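Malonyl CoA-acyl carrier protein transacylase (Burkholderia pseudomallei, PDB 3G87) probably transfers the malonyl group of malonyl-CoA to the thiol of holo acyl carrier protein, releasing free CoA. Local coordinates at residues A[72-77]-A[99-104]; A[26-31]-A[78-83]; A[158-163]-A[288-293]; A[271-274]-A[280-283]. All coordinates share one frame; numbering follows the deposited sequence.

Contact 1. Residues A[72-77]-A[99-104]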
loop_
_atom_site.group_PDB
_atom_site.type_symbol
_atom_site.label_atom_id
_atom_site.label_comp_id
_atom_site.label_asym_id
_atom_site.label_seq_id
_atom_site.Cartn_x
_atom_site.Cartn_y
_atom_site.Cartn_z
ATOM N N LEU A 72 -11.037 8.835 5.636
ATOM C CA LEU A 72 -11.579 9.892 6.465
ATOM C C LEU A 72 -10.612 11.061 6.519
ATOM O O LEU A 72 -11.022 12.219 6.343
ATOM C CB LEU A 72 -11.874 9.331 7.853
ATOM C CG LEU A 72 -13.352 8.918 8.083
ATOM C CD1 LEU A 72 -14.039 8.203 6.901
ATOM C CD2 LEU A 72 -13.475 8.092 9.341
ATOM N N THR A 73 -9.328 10.753 6.702
ATOM C CA THR A 73 -8.267 11.748 6.638
ATOM C C THR A 73 -8.326 12.485 5.311
ATOM O O THR A 73 -8.265 13.716 5.298
ATOM C CB THR A 73 -6.928 11.108 6.740
ATOM O OG1 THR A 73 -6.919 10.296 7.897
ATOM C CG2 THR A 73 -5.861 12.166 6.906
ATOM N N TYR A 74 -8.488 11.747 4.216
ATOM C CA TYR A 74 -8.637 12.366 2.904
ATOM C C TYR A 74 -9.862 13.327 2.824
ATOM O O TYR A 74 -9.732 14.468 2.385
ATOM C CB TYR A 74 -8.684 11.282 1.864
ATOM C CG TYR A 74 -9.270 11.712 0.540
ATOM C CD1 TYR A 74 -8.511 12.460 -0.397
ATOM C CD2 TYR A 74 -10.589 11.343 0.194
ATOM C CE1 TYR A 74 -9.106 12.872 -1.617
ATOM C CE2 TYR A 74 -11.147 11.746 -0.997
ATOM C CZ TYR A 74 -10.417 12.487 -1.881
ATOM O OH TYR A 74 -11.012 12.839 -3.033
ATOM N N TYR A 75 -11.041 12.874 3.253
ATOM C CA TYR A 75 -12.196 13.776 3.367
ATOM C C TYR A 75 -11.976 14.967 4.306
ATOM O O TYR A 75 -12.333 16.074 3.947
ATOM C CB TYR A 75 -13.448 13.037 3.779
ATOM C CG TYR A 75 -13.883 11.933 2.823
ATOM C CD1 TYR A 75 -14.039 12.165 1.426
ATOM C CD2 TYR A 75 -14.127 10.652 3.312
ATOM C CE1 TYR A 75 -14.428 11.146 0.579
ATOM C CE2 TYR A 75 -14.501 9.632 2.453
ATOM C CZ TYR A 75 -14.675 9.887 1.117
ATOM O OH TYR A 75 -15.087 8.834 0.332
ATOM N N ALA A 76 -11.352 14.766 5.464
ATOM C CA ALA A 76 -11.028 15.922 6.300
ATOM C C ALA A 76 -10.147 16.923 5.522
ATOM O O ALA A 76 -10.405 18.110 5.481
ATOM C CB ALA A 76 -10.327 15.504 7.660
ATOM N N LYS A 77 -9.074 16.424 4.936
ATOM C CA LYS A 77 -8.204 17.248 4.172
ATOM C C LYS A 77 -8.953 18.005 3.079
ATOM O O LYS A 77 -8.728 19.191 2.906
ATOM C CB LYS A 77 -7.120 16.391 3.563
ATOM C CG LYS A 77 -6.175 17.158 2.651
ATOM C CD LYS A 77 -5.223 17.938 3.508
ATOM C CE LYS A 77 -4.257 18.691 2.649
ATOM N NZ LYS A 77 -3.365 19.421 3.607
ATOM N N LEU A 99 -7.641 5.146 -5.831
ATOM C CA LEU A 99 -8.759 4.863 -6.731
ATOM C C LEU A 99 -10.052 5.505 -6.210
ATOM O O LEU A 99 -10.827 6.073 -7.013
ATOM C CB LEU A 99 -8.940 3.353 -6.949
ATOM C CG LEU A 99 -7.792 2.604 -7.652
ATOM C CD1 LEU A 99 -7.990 1.059 -7.634
ATOM C CD2 LEU A 99 -7.619 3.156 -9.107
ATOM N N LEU A 100 -10.249 5.495 -4.874
ATOM C CA LEU A 100 -11.405 6.167 -4.279
ATOM C C LEU A 100 -11.408 7.680 -4.597
ATOM O O LEU A 100 -12.398 8.208 -5.092
ATOM C CB LEU A 100 -11.432 5.949 -2.768
ATOM C CG LEU A 100 -12.534 6.710 -2.043
ATOM C CD1 LEU A 100 -13.936 6.283 -2.495
ATOM C CD2 LEU A 100 -12.384 6.555 -0.480
ATOM N N ALA A 101 -10.284 8.353 -4.310
ATOM C CA ALA A 101 -10.131 9.770 -4.592
ATOM C C ALA A 101 -10.160 10.084 -6.058
ATOM O O ALA A 101 -10.396 11.205 -6.388
ATOM C CB ALA A 101 -8.855 10.328 -3.959
ATOM N N ALA A 102 -9.943 9.108 -6.943
ATOM C CA ALA A 102 -10.092 9.347 -8.395
ATOM C C ALA A 102 -11.530 9.125 -8.872
ATOM O O ALA A 102 -11.840 9.332 -10.049
ATOM C CB ALA A 102 -9.137 8.448 -9.199
ATOM N N GLY A 103 -12.412 8.712 -7.968
ATOM C CA GLY A 103 -13.803 8.597 -8.323
ATOM C C GLY A 103 -14.120 7.270 -8.965
ATOM O O GLY A 103 -15.201 7.128 -9.539
ATOM N N CYS A 104 -13.222 6.292 -8.839
ATOM C CA CYS A 104 -13.395 4.984 -9.502
ATOM C C CYS A 104 -14.500 4.145 -8.853
ATOM O O CYS A 104 -15.075 3.315 -9.540
ATOM C CB CYS A 104 -12.095 4.154 -9.537
ATOM S SG CYS A 104 -10.775 4.914 -10.547
HETATM O O HOH W 1 -9.637 13.687 -5.047
#
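Apolar contact begins where the phenol end of Y74 lies against the methyl of A101: Y74 CZ is 3.4 Å from A101 CB, OH is equally near and CE1 hardly farther. With CG anti to the backbone N (chi1 161°), the ring of Y74 reaches straight across from helix 59-81, and a residue as small as alanine lets it come near the A101 backbone. Tyrosine suits position 74 both by these ring carbons and by a hydroxyl long enough to reach a bridging water. Beside it the hydroxyl end of Y75 meets the isobutyl group of L100, with Y75 OH 3.6 Å from L100 CD2, the two side chains crossing at about a right angle. The two tyrosines also pack on each other: Y74 CD2 sits 3.7 Å above one face of the Y75 ring, toward its rim.

The patch joins two helices of the acyltransferase domain, 59-81 and 94-101, near the C-terminal end of the second. There G103, with positive phi, closes the helix in a Schellman motif, its N bonded to L100 O.

Polar contact is indirect. A water in the plane of the Y74 ring lies 2.6 Å from Y74 OH and donates to A101 O at 2.9 Å.

Contact 2. Residues A[26-31]-A[78-83]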
loop_
_atom_site.group_PDB
_atom_site.type_symbol
_atom_site.label_atom_id
_atom_site.label_comp_id
_atom_site.label_asym_id
_atom_site.label_seq_id
_atom_site.Cartn_x
_atom_site.Cartn_y
_atom_site.Cartn_z
ATOM N N PHE A 26 -13.738 9.615 13.230
ATOM C CA PHE A 26 -14.823 8.665 13.159
ATOM C C PHE A 26 -16.182 9.237 13.461
ATOM O O PHE A 26 -17.096 8.936 12.824
ATOM C CB PHE A 26 -14.571 7.441 14.042
ATOM C CG PHE A 26 -13.590 6.495 13.470
ATOM C CD1 PHE A 26 -12.347 6.369 13.990
ATOM C CD2 PHE A 26 -13.902 5.757 12.396
ATOM C CE1 PHE A 26 -11.480 5.542 13.429
ATOM C CE2 PHE A 26 -13.046 4.960 11.884
ATOM C CZ PHE A 26 -11.840 4.840 12.379
ATOM N N ASP A 27 -16.283 10.027 14.483
ATOM C CA ASP A 27 -17.509 10.735 14.833
ATOM C C ASP A 27 -17.752 11.929 13.906
ATOM O O ASP A 27 -18.906 12.223 13.615
ATOM C CB ASP A 27 -17.431 11.270 16.267
ATOM C CG ASP A 27 -17.518 10.178 17.327
ATOM O OD1 ASP A 27 -18.173 9.117 17.129
ATOM O OD2 ASP A 27 -16.920 10.426 18.386
ATOM N N ARG A 28 -16.695 12.631 13.461
ATOM C CA ARG A 28 -16.880 13.684 12.476
ATOM C C ARG A 28 -17.597 13.145 11.262
ATOM O O ARG A 28 -18.492 13.814 10.735
ATOM C CB ARG A 28 -15.544 14.307 12.048
ATOM C CG ARG A 28 -15.689 15.339 10.908
ATOM C CD ARG A 28 -14.294 15.896 10.484
ATOM N NE ARG A 28 -14.451 16.853 9.391
ATOM C CZ ARG A 28 -13.522 17.711 8.985
ATOM N NH1 ARG A 28 -12.329 17.725 9.575
ATOM N NH2 ARG A 28 -13.795 18.565 7.992
ATOM N N PHE A 29 -17.228 11.933 10.841
ATOM C CA PHE A 29 -17.801 11.288 9.652
ATOM C C PHE A 29 -18.718 10.159 10.088
ATOM O O PHE A 29 -18.648 9.039 9.595
ATOM C CB PHE A 29 -16.691 10.823 8.678
ATOM C CG PHE A 29 -16.000 11.980 7.986
ATOM C CD1 PHE A 29 -14.739 12.378 8.356
ATOM C CD2 PHE A 29 -16.663 12.734 7.007
ATOM C CE1 PHE A 29 -14.102 13.487 7.729
ATOM C CE2 PHE A 29 -16.053 13.853 6.421
ATOM C CZ PHE A 29 -14.776 14.224 6.787
ATOM N N ALA A 30 -19.613 10.490 11.010
ATOM C CA ALA A 30 -20.426 9.501 11.699
ATOM C C ALA A 30 -21.189 8.620 10.726
ATOM O O ALA A 30 -21.336 7.444 10.990
ATOM C CB ALA A 30 -21.375 10.185 12.649
ATOM N N ASP A 31 -21.678 9.184 9.619
ATOM C CA ASP A 31 -22.391 8.376 8.594
ATOM C C ASP A 31 -21.473 7.413 7.792
ATOM O O ASP A 31 -21.828 6.259 7.607
ATOM C CB ASP A 31 -23.168 9.239 7.615
ATOM C CG ASP A 31 -24.397 9.922 8.254
ATOM O OD1 ASP A 31 -24.604 9.846 9.508
ATOM O OD2 ASP A 31 -25.139 10.577 7.474
ATOM N N CYS A 78 -9.819 17.376 2.321
ATOM C CA CYS A 78 -10.494 18.055 1.241
ATOM C C CYS A 78 -11.346 19.218 1.673
ATOM O O CYS A 78 -11.273 20.264 1.130
ATOM C CB CYS A 78 -11.320 17.079 0.408
ATOM S SG CYS A 78 -10.400 16.045 -0.683
ATOM N N GLU A 79 -12.124 18.992 2.701
ATOM C CA GLU A 79 -12.995 19.980 3.290
ATOM C C GLU A 79 -12.285 21.152 3.952
ATOM O O GLU A 79 -12.693 22.220 3.794
ATOM C CB GLU A 79 -13.975 19.343 4.257
ATOM C CG GLU A 79 -14.924 18.440 3.634
ATOM C CD GLU A 79 -15.848 17.698 4.612
ATOM O OE1 GLU A 79 -15.896 17.940 5.811
ATOM O OE2 GLU A 79 -16.563 16.831 4.149
ATOM N N ASP A 80 -11.230 20.909 4.680
ATOM C CA ASP A 80 -10.616 21.911 5.468
ATOM C C ASP A 80 -9.637 22.730 4.671
ATOM O O ASP A 80 -9.627 23.888 4.761
ATOM C CB ASP A 80 -9.964 21.317 6.705
ATOM C CG ASP A 80 -10.901 20.494 7.524
ATOM O OD1 ASP A 80 -12.090 20.600 7.382
ATOM O OD2 ASP A 80 -10.427 19.736 8.308
ATOM N N SER A 81 -8.864 22.086 3.844
ATOM C CA SER A 81 -7.795 22.708 3.120
ATOM C C SER A 81 -8.294 23.272 1.825
ATOM O O SER A 81 -7.736 24.185 1.355
ATOM C CB SER A 81 -6.616 21.741 2.901
ATOM O OG SER A 81 -6.701 21.093 1.679
ATOM N N GLY A 82 -9.328 22.703 1.259
ATOM C CA GLY A 82 -9.758 23.037 -0.071
ATOM C C GLY A 82 -8.980 22.466 -1.239
ATOM O O GLY A 82 -9.334 22.685 -2.344
ATOM N N GLU A 83 -7.912 21.739 -0.992
ATOM C CA GLU A 83 -7.038 21.272 -2.047
ATOM C C GLU A 83 -7.518 20.087 -2.810
ATOM O O GLU A 83 -8.187 19.285 -2.282
ATOM C CB GLU A 83 -5.686 20.968 -1.473
ATOM C CG GLU A 83 -5.174 22.059 -0.680
ATOM C CD GLU A 83 -3.836 21.790 -0.200
ATOM O OE1 GLU A 83 -3.503 20.634 -0.090
ATOM O OE2 GLU A 83 -3.112 22.724 0.099
HETATM O O HOH W 2 -16.075 20.200 7.082
#
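R28, E79 and D80 form a salt-bridge network at the surface, tying the end of the short helix 25-28 to the C-terminal turn of helix 59-81. The charged pairs come first. R28 is extended from CG to NE, and that full length brings its guanidinium end-on to D80: NH1 donates to OD2 at 3.0 Å and NH2 to OD1 at 2.7 Å. Both bonds are nearly straight, and the guanidinium and carboxylate planes lie only 18° apart, so this is a two-pronged, almost coplanar pair, with OD2 accepting through its syn lone pair. E79 is held less squarely. R28 NH2 makes a second bond, to E79 OE1 at 3.1 Å, on the anti side, from a guanidinium turned 54° against the carboxylate. Arginine suits the place because one nitrogen can serve two acids at once, and the positive charge probably eases the repulsion between neighbouring carboxylates.

The aromatic part is small. F29, in the break between helices 25-28 and 30-40, turns its ring edge, with its weakly positive C-H groups, to the carboxylate of E79, CE2 lying 3.8 Å from OE2, while R28 CG lies over one face of the same ring. F29 also packs on L72 of helix 59-81.

A water completes the network, accepting from R28 NH2 at 2.9 Å and donating to E79 OE1 at 2.6 Å.

Contact 3. Residues A[158-163]-A[288-293]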
loop_
_atom_site.group_PDB
_atom_site.type_symbol
_atom_site.label_atom_id
_atom_site.label_comp_id
_atom_site.label_asym_id
_atom_site.label_seq_id
_atom_site.Cartn_x
_atom_site.Cartn_y
_atom_site.Cartn_z
ATOM N N ASN A 158 10.926 0.207 -2.400
ATOM C CA ASN A 158 10.458 1.389 -1.697
ATOM C C ASN A 158 11.318 2.650 -1.879
ATOM O O ASN A 158 10.788 3.758 -2.060
ATOM C CB ASN A 158 10.261 1.055 -0.207
ATOM C CG ASN A 158 8.972 0.341 0.029
ATOM O OD1 ASN A 158 8.047 0.488 -0.754
ATOM N ND2 ASN A 158 8.901 -0.471 1.071
ATOM N N THR A 159 12.624 2.480 -1.791
ATOM C CA THR A 159 13.604 3.544 -2.104
ATOM C C THR A 159 14.819 2.792 -2.563
ATOM O O THR A 159 14.874 1.592 -2.322
ATOM C CB THR A 159 13.997 4.438 -0.883
ATOM O OG1 THR A 159 15.038 3.802 -0.127
ATOM C CG2 THR A 159 12.764 4.757 0.017
ATOM N N PRO A 160 15.799 3.430 -3.145
ATOM C CA PRO A 160 16.943 2.677 -3.612
ATOM C C PRO A 160 17.679 1.848 -2.580
ATOM O O PRO A 160 18.287 0.865 -2.941
ATOM C CB PRO A 160 17.797 3.733 -4.234
ATOM C CG PRO A 160 16.824 4.710 -4.673
ATOM C CD PRO A 160 15.872 4.810 -3.610
ATOM N N SER A 161 17.558 2.203 -1.323
ATOM C CA SER A 161 18.165 1.474 -0.241
ATOM C C SER A 161 17.181 0.784 0.653
ATOM O O SER A 161 17.538 0.374 1.716
ATOM C CB SER A 161 18.977 2.401 0.607
ATOM O OG SER A 161 18.198 3.497 0.989
ATOM N N GLN A 162 15.945 0.655 0.216
ATOM C CA GLN A 162 14.919 0.051 1.029
ATOM C C GLN A 162 13.947 -0.777 0.258
ATOM O O GLN A 162 13.180 -0.278 -0.478
ATOM C CB GLN A 162 14.193 1.089 1.851
ATOM C CG GLN A 162 15.090 1.928 2.706
ATOM C CD GLN A 162 14.410 3.144 3.206
ATOM O OE1 GLN A 162 14.781 4.234 2.873
ATOM N NE2 GLN A 162 13.383 2.953 3.974
ATOM N N LEU A 163 14.014 -2.071 0.452
ATOM C CA LEU A 163 13.267 -3.014 -0.324
ATOM C C LEU A 163 12.770 -4.048 0.615
ATOM O O LEU A 163 13.335 -4.238 1.638
ATOM C CB LEU A 163 14.127 -3.651 -1.410
ATOM C CG LEU A 163 14.841 -2.759 -2.418
ATOM C CD1 LEU A 163 16.197 -2.418 -2.087
ATOM C CD2 LEU A 163 14.756 -3.133 -3.836
ATOM N N ARG A 288 13.758 11.458 -3.271
ATOM C CA ARG A 288 14.182 12.754 -3.779
ATOM C C ARG A 288 15.652 13.093 -3.492
ATOM O O ARG A 288 16.313 13.611 -4.313
ATOM C CB ARG A 288 13.277 13.901 -3.300
ATOM C CG ARG A 288 11.838 13.849 -3.761
ATOM C CD ARG A 288 11.024 15.063 -3.450
ATOM N NE ARG A 288 11.075 15.965 -4.559
ATOM C CZ ARG A 288 10.207 16.884 -4.868
ATOM N NH1 ARG A 288 10.415 17.540 -5.924
ATOM N NH2 ARG A 288 9.191 17.169 -4.156
ATOM N N ARG A 289 16.144 12.761 -2.329
ATOM C CA ARG A 289 17.529 12.974 -2.003
ATOM C C ARG A 289 18.439 12.159 -2.896
ATOM O O ARG A 289 19.479 12.594 -3.258
ATOM C CB ARG A 289 17.770 12.656 -0.534
ATOM C CG ARG A 289 18.886 13.389 0.083
ATOM C CD ARG A 289 19.288 12.806 1.404
ATOM N NE ARG A 289 19.790 11.447 1.362
ATOM C CZ ARG A 289 19.182 10.407 1.909
ATOM N NH1 ARG A 289 18.046 10.593 2.525
ATOM N NH2 ARG A 289 19.710 9.191 1.835
ATOM N N GLN A 290 18.009 10.965 -3.232
ATOM C CA GLN A 290 18.674 10.120 -4.189
ATOM C C GLN A 290 18.098 10.631 -5.513
ATOM O O GLN A 290 17.505 11.637 -5.536
ATOM C CB GLN A 290 18.471 8.634 -3.845
ATOM C CG GLN A 290 18.940 8.203 -2.372
ATOM C CD GLN A 290 18.432 6.832 -1.815
ATOM O OE1 GLN A 290 17.283 6.486 -1.964
ATOM N NE2 GLN A 290 19.281 6.104 -1.133
ATOM N N THR A 291 18.299 10.036 -6.648
ATOM C CA THR A 291 17.693 10.671 -7.824
ATOM C C THR A 291 18.238 12.079 -8.178
ATOM O O THR A 291 17.557 13.089 -8.017
ATOM C CB THR A 291 16.124 10.784 -7.743
ATOM O OG1 THR A 291 15.514 9.589 -7.245
ATOM C CG2 THR A 291 15.594 11.004 -9.083
ATOM N N PRO A 292 19.446 12.120 -8.720
ATOM C CA PRO A 292 20.173 13.385 -8.868
ATOM C C PRO A 292 19.356 14.319 -9.763
ATOM O O PRO A 292 18.668 13.851 -10.697
ATOM C CB PRO A 292 21.500 12.965 -9.528
ATOM C CG PRO A 292 21.144 11.751 -10.336
ATOM C CD PRO A 292 20.056 11.037 -9.526
ATOM N N ALA A 293 19.412 15.618 -9.452
ATOM C CA ALA A 293 18.440 16.566 -9.981
ATOM C C ALA A 293 19.030 17.941 -10.313
ATOM O O ALA A 293 18.290 18.923 -10.474
ATOM C CB ALA A 293 17.292 16.701 -8.991
#
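Q290 and P160 approach from opposite directions, the amide end of the glutamine meeting the pyrrolidine ring of the proline. The glutamine chain is extended beyond CG, which carries its amide out from the end of helix 279-289 to the turn facing it. Q290 CD lies 3.9 Å from P160 CG, with OE1 on the proline side; the still shorter approach of OE1 to the ring is doubtful in this model. The other branch of the amide turns to S161, with NE2 3.5 Å from OG, a polar neighbourhood and not a clear bond. T159 crosses Q290 at about a right angle and keeps its OG1 4.0 Å from Q290 OE1.

The receiving surface is the tip of a beta hairpin, strands 153-159 and 162-168 of the antiparallel sheet, joined by a type I turn from T159 to Q162. Proline suits the second position of such a turn, where phi near -60° is favoured and the proline ring enforces it; its ring carbons lie on the side of Q290. At the base of the turn N158 and T159 both donate to Q162 O, forming a classic beta bulge.

T159 OG1 sits between the backbone N and the carbonyl carbon (chi1 84°), from where it accepts from S161 N at 3.2 Å, an ST turn, and gives its own proton to Q162 OE1 at 3.0 Å. That donor stands above the amide carbonyl plane of Q162, away from its lone pairs. Helix 251-264 meets P160 too, through C252 and R256.

Contact 4. Residues A[271-274]-A[280-283]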
loop_
_atom_site.group_PDB
_atom_site.type_symbol
_atom_site.label_atom_id
_atom_site.label_comp_id
_atom_site.label_asym_id
_atom_site.label_seq_id
_atom_site.Cartn_x
_atom_site.Cartn_y
_atom_site.Cartn_z
ATOM N N PHE A 271 4.043 16.244 -2.132
ATOM C CA PHE A 271 3.437 14.964 -1.760
ATOM C C PHE A 271 2.750 15.040 -0.407
ATOM O O PHE A 271 3.355 15.315 0.643
ATOM C CB PHE A 271 4.491 13.838 -1.769
ATOM C CG PHE A 271 5.112 13.625 -3.132
ATOM C CD1 PHE A 271 4.575 12.709 -4.033
ATOM C CD2 PHE A 271 6.230 14.376 -3.531
ATOM C CE1 PHE A 271 5.147 12.580 -5.294
ATOM C CE2 PHE A 271 6.774 14.248 -4.780
ATOM C CZ PHE A 271 6.231 13.335 -5.644
ATOM N N THR A 272 1.460 14.806 -0.406
ATOM C CA THR A 272 0.748 14.953 0.826
ATOM C C THR A 272 0.288 13.567 1.268
ATOM O O THR A 272 -0.540 12.967 0.585
ATOM C CB THR A 272 -0.444 15.841 0.630
ATOM O OG1 THR A 272 -0.042 17.074 -0.016
ATOM C CG2 THR A 272 -1.152 16.103 2.021
ATOM N N GLU A 273 0.810 13.092 2.403
ATOM C CA GLU A 273 0.439 11.806 2.923
ATOM C C GLU A 273 -0.854 11.924 3.654
ATOM O O GLU A 273 -0.965 12.704 4.647
ATOM C CB GLU A 273 1.502 11.244 3.875
ATOM C CG GLU A 273 1.266 9.800 4.337
ATOM C CD GLU A 273 2.547 9.155 4.879
ATOM O OE1 GLU A 273 3.539 9.902 5.090
ATOM O OE2 GLU A 273 2.604 7.917 5.093
ATOM N N LEU A 274 -1.846 11.160 3.178
ATOM C CA LEU A 274 -3.146 11.191 3.829
ATOM C C LEU A 274 -3.489 9.867 4.564
ATOM O O LEU A 274 -3.897 8.880 3.960
ATOM C CB LEU A 274 -4.199 11.603 2.812
ATOM C CG LEU A 274 -3.934 13.062 2.407
ATOM C CD1 LEU A 274 -4.785 13.508 1.213
ATOM C CD2 LEU A 274 -4.190 14.021 3.579
ATOM N N LEU A 280 5.117 7.267 4.250
ATOM C CA LEU A 280 5.408 7.571 2.846
ATOM C C LEU A 280 6.151 8.893 2.735
ATOM O O LEU A 280 6.955 9.073 1.838
ATOM C CB LEU A 280 4.129 7.615 2.002
ATOM C CG LEU A 280 3.244 6.383 2.107
ATOM C CD1 LEU A 280 1.970 6.513 1.190
ATOM C CD2 LEU A 280 4.061 5.131 1.782
ATOM N N THR A 281 5.848 9.826 3.629
ATOM C CA THR A 281 6.551 11.106 3.703
ATOM C C THR A 281 8.045 10.862 3.731
ATOM O O THR A 281 8.775 11.497 2.992
ATOM C CB THR A 281 6.089 11.898 4.947
ATOM O OG1 THR A 281 4.707 12.234 4.766
ATOM C CG2 THR A 281 6.832 13.208 5.129
ATOM N N ARG A 282 8.486 9.932 4.589
ATOM C CA ARG A 282 9.917 9.641 4.754
ATOM C C ARG A 282 10.472 8.925 3.555
ATOM O O ARG A 282 11.635 9.097 3.233
ATOM C CB ARG A 282 10.145 8.791 5.991
ATOM C CG ARG A 282 9.969 9.499 7.307
ATOM C CD ARG A 282 10.239 8.488 8.471
ATOM N NE ARG A 282 8.987 7.878 8.945
ATOM C CZ ARG A 282 8.886 6.694 9.580
ATOM N NH1 ARG A 282 7.680 6.251 9.985
ATOM N NH2 ARG A 282 9.984 5.954 9.827
ATOM N N LEU A 283 9.654 8.098 2.900
ATOM C CA LEU A 283 10.109 7.402 1.664
ATOM C C LEU A 283 10.327 8.390 0.551
ATOM O O LEU A 283 11.326 8.299 -0.164
ATOM C CB LEU A 283 9.185 6.263 1.180
ATOM C CG LEU A 283 8.835 5.093 2.101
ATOM C CD1 LEU A 283 7.889 4.064 1.411
ATOM C CD2 LEU A 283 10.108 4.433 2.598
HETATM O O HOH W 3 4.322 13.977 2.654
#
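E273 reaches from the end of strand 269-273 to L280 and T281 in the first turn of helix 279-289. CB points toward the helix and lies 3.5 Å from T281 OG1. CG, anti to the backbone N (chi1 -173°), continues the chain outward, and the extended run beyond it sets the carboxylate against the start of the helix, where CD lies 3.3 Å from L280 N. The two oxygens then divide the work. OE1 takes two bonds from T281: the hydroxyl OG1 donates at 2.6 Å to its anti lone pair, and the backbone N at 2.7 Å from above the carboxylate plane. OE2 accepts from L280 N, also at 2.7 Å; that bond is nearly straight (172°), though this donor too stands above the plane. OE2 further touches L280 CG.

Glutamate suits this place: its length spans the gap, and its two oxygens can serve successive backbone N-H groups. Threonine adds a hydroxyl that bonds the same acid and receives a bond from a water which also donates to F271 O, linking strand and helix a second time. L280 turns its own side chain inward, onto M10 of the neighbouring strand 6-11 and onto W251.

Three donors thus grip one carboxylate and fix its rotation. Because N-H groups in the first turn of a helix lie at the positive end of its dipole, the place probably favours the charged form of E273.

In the fold
The four contacts spread across one acyltransferase domain. Contacts 1 and 2 share helix 59-81, their centres 10 Å apart, and interleave along the chain: 26-31, 72-77, 78-83, 99-104. Y75 and F29 pack where they meet. Contacts 3 and 4 share helix 279-289, their centres 14 Å apart, and touch through L283 against T159 and Q162; the segments of contact 4 both fall between those of contact 3. Contact 4, on the edge strand 269-273 of the parallel sheet, also meets contact 1 through L274 on K77, whereas contacts 2 and 3 lie about 33 Å apart between centres. Helix 279-289 thus links the parallel sheet to the antiparallel hairpin, while helix 59-81 links helix 94-101 to helices 25-28 and 30-40.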